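Local coordinates for response regulator ChrA (Corynebacterium diphtheriae, PDB 4YN8), which probably binds DNA to regulate transcription as the response regulator of a haem-sensing two-component system, at residues E147-E155 and A193-I203; Y83-V93 and N130-K138. The protein carries 1 engineered substitution. One frame throughout, in Å; residues are numbered along the deposited sequence. Where two conformers were deposited one is given.

Interaction 1 (E147-E155 and A193-I203). With MG (magnesium ion), chain G.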
loop_
_atom_site.group_PDB
_atom_site.type_symbol
_atom_site.label_atom_id
_atom_site.label_comp_id
_atom_site.label_asym_id
_atom_site.label_seq_id
_atom_site.Cartn_x
_atom_site.Cartn_y
_atom_site.Cartn_z
ATOM N N GLU A 147 -1.949 0.086 -30.826
ATOM C CA GLU A 147 -0.603 0.099 -30.328
ATOM C C GLU A 147 0.328 -0.813 -31.169
ATOM O O GLU A 147 1.480 -0.428 -31.446
ATOM C CB GLU A 147 -0.586 -0.301 -28.847
ATOM C CG GLU A 147 -1.074 0.818 -27.884
ATOM C CD GLU A 147 -1.400 0.325 -26.456
ATOM O OE1 GLU A 147 -1.720 -0.886 -26.227
ATOM O OE2 GLU A 147 -1.426 1.195 -25.546
ATOM N N ILE A 148 -0.171 -1.969 -31.587
ATOM C CA ILE A 148 0.594 -2.878 -32.455
ATOM C C ILE A 148 0.884 -2.215 -33.794
ATOM O O ILE A 148 2.008 -2.258 -34.301
ATOM C CB ILE A 148 -0.171 -4.194 -32.693
ATOM C CG1 ILE A 148 -0.339 -5.002 -31.391
ATOM C CG2 ILE A 148 0.481 -4.998 -33.821
ATOM C CD1 ILE A 148 0.964 -5.287 -30.674
ATOM N N GLU A 149 -0.121 -1.517 -34.332
ATOM C CA GLU A 149 0.035 -0.786 -35.575
ATOM C C GLU A 149 1.063 0.265 -35.457
ATOM O O GLU A 149 1.912 0.432 -36.353
ATOM C CB GLU A 149 -1.301 -0.107 -35.946
ATOM C CG GLU A 149 -1.317 0.563 -37.292
ATOM C CD GLU A 149 -2.689 1.200 -37.590
ATOM O OE1 GLU A 149 -3.380 1.659 -36.633
ATOM O OE2 GLU A 149 -3.056 1.274 -38.772
ATOM N N ILE A 150 1.065 1.007 -34.350
ATOM C CA ILE A 150 2.100 1.997 -34.173
ATOM C C ILE A 150 3.485 1.359 -34.120
ATOM O O ILE A 150 4.434 1.897 -34.721
ATOM C CB ILE A 150 1.822 2.844 -32.906
ATOM C CG1 ILE A 150 0.674 3.837 -33.213
ATOM C CG2 ILE A 150 3.023 3.616 -32.457
ATOM C CD1 ILE A 150 0.148 4.507 -31.983
ATOM N N LEU A 151 3.616 0.289 -33.345
ATOM C CA LEU A 151 4.952 -0.404 -33.283
ATOM C C LEU A 151 5.430 -0.885 -34.650
ATOM O O LEU A 151 6.635 -0.715 -34.995
ATOM C CB LEU A 151 4.904 -1.541 -32.284
ATOM C CG LEU A 151 4.908 -1.091 -30.841
ATOM C CD1 LEU A 151 4.367 -2.252 -30.002
ATOM C CD2 LEU A 151 6.301 -0.676 -30.381
ATOM N N GLN A 152 4.530 -1.456 -35.432
ATOM C CA GLN A 152 4.876 -1.979 -36.783
ATOM C C GLN A 152 5.369 -0.833 -37.657
ATOM O O GLN A 152 6.310 -0.988 -38.465
ATOM C CB GLN A 152 3.694 -2.665 -37.407
ATOM C CG GLN A 152 3.406 -3.987 -36.728
ATOM C CD GLN A 152 2.159 -4.647 -37.160
ATOM O OE1 GLN A 152 1.165 -3.992 -37.528
ATOM N NE2 GLN A 152 2.206 -5.950 -37.238
ATOM N N ASN A 153 4.752 0.340 -37.516
ATOM C CA ASN A 153 5.262 1.506 -38.260
ATOM C C ASN A 153 6.517 2.140 -37.685
ATOM O O ASN A 153 7.378 2.634 -38.460
ATOM C CB ASN A 153 4.121 2.537 -38.456
ATOM C CG ASN A 153 3.073 2.054 -39.433
ATOM O OD1 ASN A 153 2.055 1.441 -39.082
ATOM N ND2 ASN A 153 3.341 2.263 -40.668
ATOM N N LEU A 154 6.682 2.110 -36.368
ATOM C CA LEU A 154 7.926 2.557 -35.754
ATOM C C LEU A 154 9.093 1.691 -36.273
ATOM O O LEU A 154 10.211 2.201 -36.447
ATOM C CB LEU A 154 7.943 2.417 -34.229
ATOM C CG LEU A 154 7.424 3.464 -33.269
ATOM C CD1 LEU A 154 7.689 2.975 -31.840
ATOM C CD2 LEU A 154 8.065 4.836 -33.524
ATOM N N GLU A 155 8.819 0.403 -36.462
ATOM C CA GLU A 155 9.857 -0.552 -36.958
ATOM C C GLU A 155 10.340 -0.150 -38.357
ATOM O O GLU A 155 11.490 -0.407 -38.718
ATOM C CB GLU A 155 9.279 -1.961 -37.027
ATOM C CG GLU A 155 10.346 -3.035 -37.234
ATOM C CD GLU A 155 9.813 -4.450 -37.417
ATOM O OE1 GLU A 155 8.634 -4.613 -37.842
ATOM O OE2 GLU A 155 10.628 -5.419 -37.236
ATOM N N ALA A 193 11.950 0.225 -27.738
ATOM C CA ALA A 193 10.617 -0.303 -27.939
ATOM C C ALA A 193 10.562 -1.322 -29.070
ATOM O O ALA A 193 9.872 -2.342 -28.979
ATOM C CB ALA A 193 9.617 0.800 -28.228
ATOM N N ILE A 194 11.241 -1.021 -30.146
ATOM C CA ILE A 194 11.265 -1.946 -31.262
ATOM C C ILE A 194 11.964 -3.246 -30.863
ATOM O O ILE A 194 11.449 -4.332 -31.158
ATOM C CB ILE A 194 11.940 -1.357 -32.517
ATOM C CG1 ILE A 194 11.101 -0.200 -33.095
ATOM C CG2 ILE A 194 12.147 -2.428 -33.597
ATOM C CD1 ILE A 194 9.719 -0.657 -33.529
ATOM N N THR A 195 13.121 -3.131 -30.228
ATOM C CA THR A 195 13.808 -4.339 -29.705
ATOM C C THR A 195 12.921 -5.157 -28.767
ATOM O O THR A 195 12.815 -6.384 -28.926
ATOM C CB THR A 195 15.098 -3.948 -28.974
ATOM O OG1 THR A 195 15.918 -3.269 -29.909
ATOM C CG2 THR A 195 15.829 -5.147 -28.459
ATOM N N ALA A 196 12.248 -4.516 -27.831
ATOM C CA ALA A 196 11.380 -5.243 -26.927
ATOM C C ALA A 196 10.205 -5.888 -27.662
ATOM O O ALA A 196 9.813 -7.000 -27.351
ATOM C CB ALA A 196 10.867 -4.352 -25.808
ATOM N N ALA A 197 9.631 -5.170 -28.637
ATOM C CA ALA A 197 8.480 -5.670 -29.366
ATOM C C ALA A 197 8.888 -6.890 -30.198
ATOM O O ALA A 197 8.125 -7.821 -30.350
ATOM C CB ALA A 197 7.933 -4.611 -30.272
ATOM N N ARG A 198 10.109 -6.864 -30.703
ATOM C CA ARG A 198 10.644 -8.045 -31.425
ATOM C C ARG A 198 10.914 -9.248 -30.499
ATOM O O ARG A 198 10.523 -10.378 -30.854
ATOM C CB ARG A 198 11.931 -7.689 -32.173
ATOM C CG ARG A 198 11.708 -6.764 -33.325
ATOM C CD ARG A 198 13.011 -6.328 -33.928
ATOM N NE ARG A 198 12.829 -5.705 -35.235
ATOM C CZ ARG A 198 13.801 -5.089 -35.885
ATOM N NH1 ARG A 198 15.015 -5.015 -35.332
ATOM N NH2 ARG A 198 13.544 -4.618 -37.098
ATOM N N GLN A 199 11.512 -9.007 -29.329
ATOM C CA GLN A 199 11.784 -10.078 -28.373
ATOM C C GLN A 199 10.493 -10.698 -27.887
ATOM O O GLN A 199 10.376 -11.929 -27.709
ATOM C CB GLN A 199 12.553 -9.521 -27.185
ATOM C CG GLN A 199 13.955 -9.133 -27.586
ATOM C CD GLN A 199 14.674 -8.378 -26.511
ATOM O OE1 GLN A 199 14.040 -7.854 -25.577
ATOM N NE2 GLN A 199 16.001 -8.283 -26.628
ATOM N N GLN A 200 9.491 -9.847 -27.732
ATOM C CA GLN A 200 8.197 -10.274 -27.231
ATOM C C GLN A 200 7.254 -10.820 -28.290
ATOM O O GLN A 200 6.119 -11.277 -28.014
ATOM C CB GLN A 200 7.538 -9.119 -26.456
ATOM C CG GLN A 200 8.274 -8.827 -25.182
ATOM C CD GLN A 200 7.632 -7.798 -24.309
ATOM O OE1 GLN A 200 6.415 -7.695 -24.279
ATOM N NE2 GLN A 200 8.466 -6.993 -23.603
ATOM N N ARG A 201 7.724 -10.805 -29.519
ATOM C CA ARG A 201 6.969 -11.327 -30.655
ATOM C C ARG A 201 5.592 -10.674 -30.870
ATOM O O ARG A 201 4.605 -11.355 -31.181
ATOM C CB ARG A 201 6.884 -12.868 -30.610
ATOM C CG ARG A 201 8.243 -13.512 -30.501
ATOM C CD ARG A 201 9.025 -13.327 -31.772
ATOM N NE ARG A 201 10.086 -14.348 -31.873
ATOM C CZ ARG A 201 11.265 -14.274 -31.275
ATOM N NH1 ARG A 201 11.592 -13.232 -30.518
ATOM N NH2 ARG A 201 12.121 -15.286 -31.409
ATOM N N LEU A 202 5.577 -9.371 -30.695
ATOM C CA LEU A 202 4.340 -8.592 -30.727
ATOM C C LEU A 202 3.987 -8.051 -32.115
ATOM O O LEU A 202 2.803 -7.764 -32.342
ATOM C CB LEU A 202 4.423 -7.444 -29.768
ATOM C CG LEU A 202 4.641 -7.841 -28.319
ATOM C CD1 LEU A 202 4.772 -6.622 -27.448
ATOM C CD2 LEU A 202 3.465 -8.687 -27.834
ATOM N N ILE A 203 4.980 -7.895 -32.991
ATOM C CA ILE A 203 4.841 -7.202 -34.266
ATOM C C ILE A 203 5.174 -8.018 -35.510
ATOM O O ILE A 203 5.784 -9.123 -35.400
ATOM C CB ILE A 203 5.633 -5.896 -34.269
ATOM C CG1 ILE A 203 7.128 -6.071 -33.946
ATOM C CG2 ILE A 203 4.984 -4.973 -33.242
ATOM C CD1 ILE A 203 7.946 -4.816 -34.182
ATOM O OXT ILE A 203 4.813 -7.547 -36.631
HETATM MG MG MG G . 5.801 -7.660 -38.446
HETATM O O HOH W 1 7.516 -6.934 -37.563
HETATM O O HOH W 2 6.387 -9.664 -37.859
HETATM O O HOH W 3 5.208 -5.831 -39.056
HETATM O O HOH W 4 3.967 -8.390 -39.229
#
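In the LuxR-type helix-turn-helix domain, the first and last helices pack together, and the chain's C-terminus folds back over their junction: Ile194 and Ile203 press on one side of residues 147-155. The two helical segments run at 115° to each other, their axes 9.9 Å apart. Ile194 drives CD1 against the backbone of the first helix, 3.2 Å from Glu155 N and 3.4 Å from Leu151 O, while Leu154 CB lies beside the same methyl. Leu151 fills the middle, its CB against Ile203 CG2 and its CD2 facing the methyls of Ala193 and Ala197.

At the edge of the contact Arg198 makes a side-on salt bridge: NE and NH2 each donate to Glu155 OE2 at 3.0 Å. The oxygen lies in the guanidinium plane and is approached on the anti side of the carboxylate, the two planes 64° apart. Glu155 reaches it with CG anti to the backbone N (chi1 -168°) and the rest of the chain extended, and Ile194 CG2 lies over one guanidinium face, displaced toward its margin.

After a Schellman turn at Arg201, the chain ends in a carboxylate. Gln152 NE2 gives Ile203 OXT a nearly straight bond of 3.1 Å, in the plane of its amide. OXT also binds a magnesium ion at 2.1 Å, one of whose four modelled waters donates to Glu155 OE1 and another to Ile203 O. The cation probably favours an ionised terminus, as Arg198 and the metal-bound water would for Glu155.

At the far end Ile148 CD1 lies 3.5 Å from Leu202 O and 4.2 Å from Leu202 CB, the side chains crossing at about a right angle; Leu143 touches both. Beyond, Leu154 rests on Leu163 of helix 160-167, and Ala193 meets Tyr182 of helix 171-185.

Interaction 2 (Y83-V93 and N130-K138). With SO4 (sulfate ion), chain B.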
loop_
_atom_site.group_PDB
_atom_site.type_symbol
_atom_site.label_atom_id
_atom_site.label_comp_id
_atom_site.label_asym_id
_atom_site.label_seq_id
_atom_site.Cartn_x
_atom_site.Cartn_y
_atom_site.Cartn_z
ATOM N N TYR A 83 -9.588 -4.589 4.161
ATOM C CA TYR A 83 -9.187 -5.422 3.014
ATOM C C TYR A 83 -9.246 -4.660 1.700
ATOM O O TYR A 83 -8.512 -4.992 0.763
ATOM C CB TYR A 83 -10.027 -6.695 2.979
ATOM C CG TYR A 83 -11.419 -6.518 2.428
ATOM C CD1 TYR A 83 -12.477 -6.140 3.251
ATOM C CD2 TYR A 83 -11.668 -6.699 1.061
ATOM C CE1 TYR A 83 -13.748 -5.974 2.742
ATOM C CE2 TYR A 83 -12.958 -6.540 0.554
ATOM C CZ TYR A 83 -13.985 -6.156 1.395
ATOM O OH TYR A 83 -15.284 -6.012 0.887
ATOM N N ASP A 84 -10.100 -3.647 1.652
ATOM C CA ASP A 84 -10.320 -2.838 0.468
ATOM C C ASP A 84 -9.820 -1.438 0.631
ATOM O O ASP A 84 -10.278 -0.483 -0.025
ATOM C CB ASP A 84 -11.804 -2.814 0.066
ATOM C CG ASP A 84 -12.720 -2.230 1.151
ATOM O OD1 ASP A 84 -12.287 -2.034 2.354
ATOM O OD2 ASP A 84 -13.893 -2.019 0.774
ATOM N N THR A 85 -8.792 -1.258 1.485
ATOM C CA THR A 85 -8.343 0.059 1.771
ATOM C C THR A 85 -7.795 0.765 0.529
ATOM O O THR A 85 -7.218 0.130 -0.373
ATOM C CB THR A 85 -7.200 0.076 2.852
ATOM O OG1 THR A 85 -6.892 1.448 3.191
ATOM C CG2 THR A 85 -6.006 -0.750 2.385
ATOM N N GLU A 86 -7.992 2.052 0.479
ATOM C CA GLU A 86 -7.362 2.852 -0.547
ATOM C C GLU A 86 -5.955 3.320 -0.157
ATOM O O GLU A 86 -5.239 3.847 -1.005
ATOM C CB GLU A 86 -8.211 4.048 -0.886
ATOM C CG GLU A 86 -9.409 3.590 -1.711
ATOM C CD GLU A 86 -10.319 4.720 -2.141
ATOM O OE1 GLU A 86 -10.267 5.840 -1.581
ATOM O OE2 GLU A 86 -11.120 4.457 -3.046
ATOM N N ALA A 87 -5.540 3.066 1.075
ATOM C CA ALA A 87 -4.196 3.408 1.525
ATOM C C ALA A 87 -3.109 2.586 0.825
ATOM O O ALA A 87 -3.398 1.579 0.184
ATOM C CB ALA A 87 -4.077 3.182 2.997
ATOM N N ASP A 88 -1.855 2.973 1.058
ATOM C CA ASP A 88 -0.723 2.297 0.459
ATOM C C ASP A 88 -0.350 1.094 1.301
ATOM O O ASP A 88 0.568 1.141 2.165
ATOM C CB ASP A 88 0.478 3.222 0.335
ATOM C CG ASP A 88 1.522 2.694 -0.622
ATOM O OD1 ASP A 88 1.561 1.489 -0.947
ATOM O OD2 ASP A 88 2.332 3.532 -1.028
ATOM N N ILE A 89 -1.103 0.020 1.073
ATOM C CA ILE A 89 -0.942 -1.179 1.897
ATOM C C ILE A 89 0.463 -1.790 1.680
ATOM O O ILE A 89 1.050 -2.290 2.647
ATOM C CB ILE A 89 -2.090 -2.184 1.646
ATOM C CG1 ILE A 89 -1.965 -3.411 2.583
ATOM C CG2 ILE A 89 -2.064 -2.626 0.210
ATOM C CD1 ILE A 89 -3.201 -4.305 2.532
ATOM N N LEU A 90 1.006 -1.742 0.474
ATOM C CA LEU A 90 2.349 -2.264 0.262
ATOM C C LEU A 90 3.377 -1.465 1.085
ATOM O O LEU A 90 4.223 -2.065 1.757
ATOM C CB LEU A 90 2.712 -2.273 -1.187
ATOM C CG LEU A 90 4.154 -2.719 -1.516
ATOM C CD1 LEU A 90 4.402 -4.127 -1.027
ATOM C CD2 LEU A 90 4.417 -2.577 -3.036
ATOM N N ALA A 91 3.298 -0.135 1.045
ATOM C CA ALA A 91 4.260 0.654 1.865
ATOM C C ALA A 91 4.091 0.341 3.344
ATOM O O ALA A 91 5.095 0.327 4.080
ATOM C CB ALA A 91 4.118 2.144 1.603
ATOM N N ALA A 92 2.847 0.111 3.797
ATOM C CA ALA A 92 2.581 -0.231 5.202
ATOM C C ALA A 92 3.219 -1.552 5.582
ATOM O O ALA A 92 3.852 -1.682 6.645
ATOM C CB ALA A 92 1.083 -0.248 5.528
ATOM N N VAL A 93 3.084 -2.546 4.695
ATOM C CA VAL A 93 3.704 -3.844 4.952
ATOM C C VAL A 93 5.245 -3.713 4.904
ATOM O O VAL A 93 5.981 -4.290 5.740
ATOM C CB VAL A 93 3.136 -4.914 4.002
ATOM C CG1 VAL A 93 3.911 -6.242 4.107
ATOM C CG2 VAL A 93 1.653 -5.154 4.332
ATOM N N ASN A 130 -3.501 -11.635 2.121
ATOM C CA ASN A 130 -4.378 -11.809 0.991
ATOM C C ASN A 130 -4.782 -10.420 0.362
ATOM O O ASN A 130 -4.776 -10.246 -0.861
ATOM C CB ASN A 130 -5.579 -12.714 1.406
ATOM C CG ASN A 130 -5.183 -14.161 1.820
ATOM O OD1 ASN A 130 -4.113 -14.703 1.511
ATOM N ND2 ASN A 130 -6.100 -14.807 2.556
ATOM N N ALA A 131 -5.101 -9.411 1.203
ATOM C CA ALA A 131 -5.428 -8.069 0.748
ATOM C C ALA A 131 -4.259 -7.435 -0.020
ATOM O O ALA A 131 -4.424 -6.726 -1.022
ATOM C CB ALA A 131 -5.808 -7.193 1.975
ATOM N N LEU A 132 -3.046 -7.690 0.453
ATOM C CA LEU A 132 -1.865 -7.147 -0.176
ATOM C C LEU A 132 -1.699 -7.759 -1.564
ATOM O O LEU A 132 -1.458 -7.072 -2.514
ATOM C CB LEU A 132 -0.655 -7.459 0.673
ATOM C CG LEU A 132 0.712 -7.095 0.058
ATOM C CD1 LEU A 132 0.837 -5.602 -0.191
ATOM C CD2 LEU A 132 1.844 -7.615 0.919
ATOM N N MET A 133 -1.850 -9.077 -1.656
ATOM C CA MET A 133 -1.714 -9.775 -2.943
ATOM C C MET A 133 -2.735 -9.318 -3.937
ATOM O O MET A 133 -2.423 -9.017 -5.083
ATOM C CB MET A 133 -1.878 -11.255 -2.725
ATOM C CG MET A 133 -0.676 -11.818 -2.050
ATOM S SD MET A 133 0.397 -12.535 -3.285
ATOM C CE MET A 133 -0.591 -13.919 -3.869
ATOM N N GLN A 134 -3.971 -9.169 -3.480
ATOM C CA GLN A 134 -5.042 -8.660 -4.345
ATOM C C GLN A 134 -4.737 -7.269 -4.863
ATOM O O GLN A 134 -4.964 -6.980 -6.012
ATOM C CB GLN A 134 -6.374 -8.584 -3.610
ATOM C CG GLN A 134 -6.946 -9.878 -3.075
ATOM C CD GLN A 134 -8.462 -9.919 -3.272
ATOM O OE1 GLN A 134 -9.001 -9.134 -4.045
ATOM N NE2 GLN A 134 -9.134 -10.857 -2.616
ATOM N N ARG A 135 -4.202 -6.399 -3.991
ATOM C CA ARG A 135 -3.917 -5.038 -4.371
ATOM C C ARG A 135 -2.790 -4.962 -5.391
ATOM O O ARG A 135 -2.912 -4.230 -6.364
ATOM C CB ARG A 135 -3.557 -4.206 -3.128
ATOM C CG ARG A 135 -3.111 -2.796 -3.382
ATOM C CD ARG A 135 -4.213 -1.905 -4.011
ATOM N NE ARG A 135 -3.704 -0.551 -3.963
ATOM C CZ ARG A 135 -3.774 0.254 -2.893
ATOM N NH1 ARG A 135 -4.505 -0.102 -1.834
ATOM N NH2 ARG A 135 -3.244 1.463 -2.963
ATOM N N VAL A 136 -1.697 -5.649 -5.136
ATOM C CA VAL A 136 -0.553 -5.431 -5.982
ATOM C C VAL A 136 -0.496 -6.299 -7.226
ATOM O O VAL A 136 0.239 -5.941 -8.118
ATOM C CB VAL A 136 0.753 -5.526 -5.245
ATOM C CG1 VAL A 136 0.756 -4.676 -3.981
ATOM C CG2 VAL A 136 1.103 -6.903 -4.907
ATOM N N SER A 137 -1.165 -7.427 -7.241
ATOM C CA SER A 137 -1.063 -8.369 -8.388
ATOM C C SER A 137 -2.166 -8.116 -9.418
ATOM O O SER A 137 -3.138 -8.871 -9.468
ATOM C CB SER A 137 -1.186 -9.764 -7.869
ATOM O OG SER A 137 -0.832 -10.721 -8.878
ATOM N N LYS A 138 -2.026 -7.031 -10.172
ATOM C CA LYS A 138 -3.023 -6.634 -11.198
ATOM C C LYS A 138 -2.646 -7.111 -12.606
ATOM O O LYS A 138 -1.671 -6.666 -13.109
ATOM C CB LYS A 138 -3.046 -5.134 -11.288
ATOM C CG LYS A 138 -3.395 -4.420 -10.022
ATOM C CD LYS A 138 -4.767 -4.827 -9.576
ATOM C CE LYS A 138 -5.403 -3.690 -8.794
ATOM N NZ LYS A 138 -5.858 -4.235 -7.495
HETATM S S SO4 B . -6.720 2.342 6.767
HETATM O O1 SO4 B . -7.978 1.650 7.101
HETATM O O2 SO4 B . -6.636 2.501 5.314
HETATM O O3 SO4 B . -6.518 3.696 7.340
HETATM O O4 SO4 B . -5.524 1.510 7.239
HETATM O O HOH W 5 -6.652 -5.075 -1.153
HETATM O O HOH W 6 -5.899 -2.290 -1.091
#
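Ala87 O takes two N-H groups from the guanidinium of Arg135: NH1 at 2.9 Å, approaching nearly along the C=O axis, and NH2 in a weak bond at 3.2 Å. The NH1 bond is bent, at 141°, with the oxygen 22° out of the guanidinium plane. NH1 also binds a water lying in that plane, which donates in turn to Thr85 O. A bend at chi2 (64°) swings the arginine back over the 85-87 loop, and its CG slides past Ile89 CG2 at 3.7 Å.

This loop follows strand 77-81 of the CheY-like receiver domain and leads into helix 89-94. Thr85 makes an ST turn, its OG1 accepting from Ala87 N. That hydroxyl also lies very close to a sulfate oxygen, too short a contact to take at face value; the sulfate, probably from the crystallisation liquor, is also bonded to Thr81, Lys103 and the backbone N of Ile55 and Gln56. The side chain of Thr85 is about 8 Å from a bound magnesium ion, and that of Ala87 about 7 Å from that of Asp54, a magnesium ligand with Asp12 and His14. Asp88 caps the helix through OD1, which accepts from Ala91 N.

Beside the arginine's aliphatic chain the two helices meet. Ile89 CD1 lies 3.9 Å from Ala131 CB, which also lies against Tyr83 O. Leu132 spreads its two methyls: CD1 sits 3.7 Å from Leu90 CA, and CD2 meets Val93 CG1 tip to tip. A water bridges Tyr83 O and Ala131 O, donating to both, while at the other end Val136 CG1 touches Leu90 CB.

From the N terminus, the chain first builds the strands and helices of the receiver domain as far as strand 77-81. Interaction 2 then closes a loop of 36 intervening residues, which carries strand 99-102, helix 107-119 and strand 123-124, and ties helix 126-136 back to helix 89-94. The chain passes next to helix 145-155, where interaction 1 opens; its 37 intervening residues, mostly helix, lead to the segment 193-203 that ends the chain, and the contact joins the first and last helices of the DNA-binding domain. The two contacts run in series, neither nested nor crossed, and they do not touch: their centres lie 33 Å apart, their nearest atoms about 14 Å.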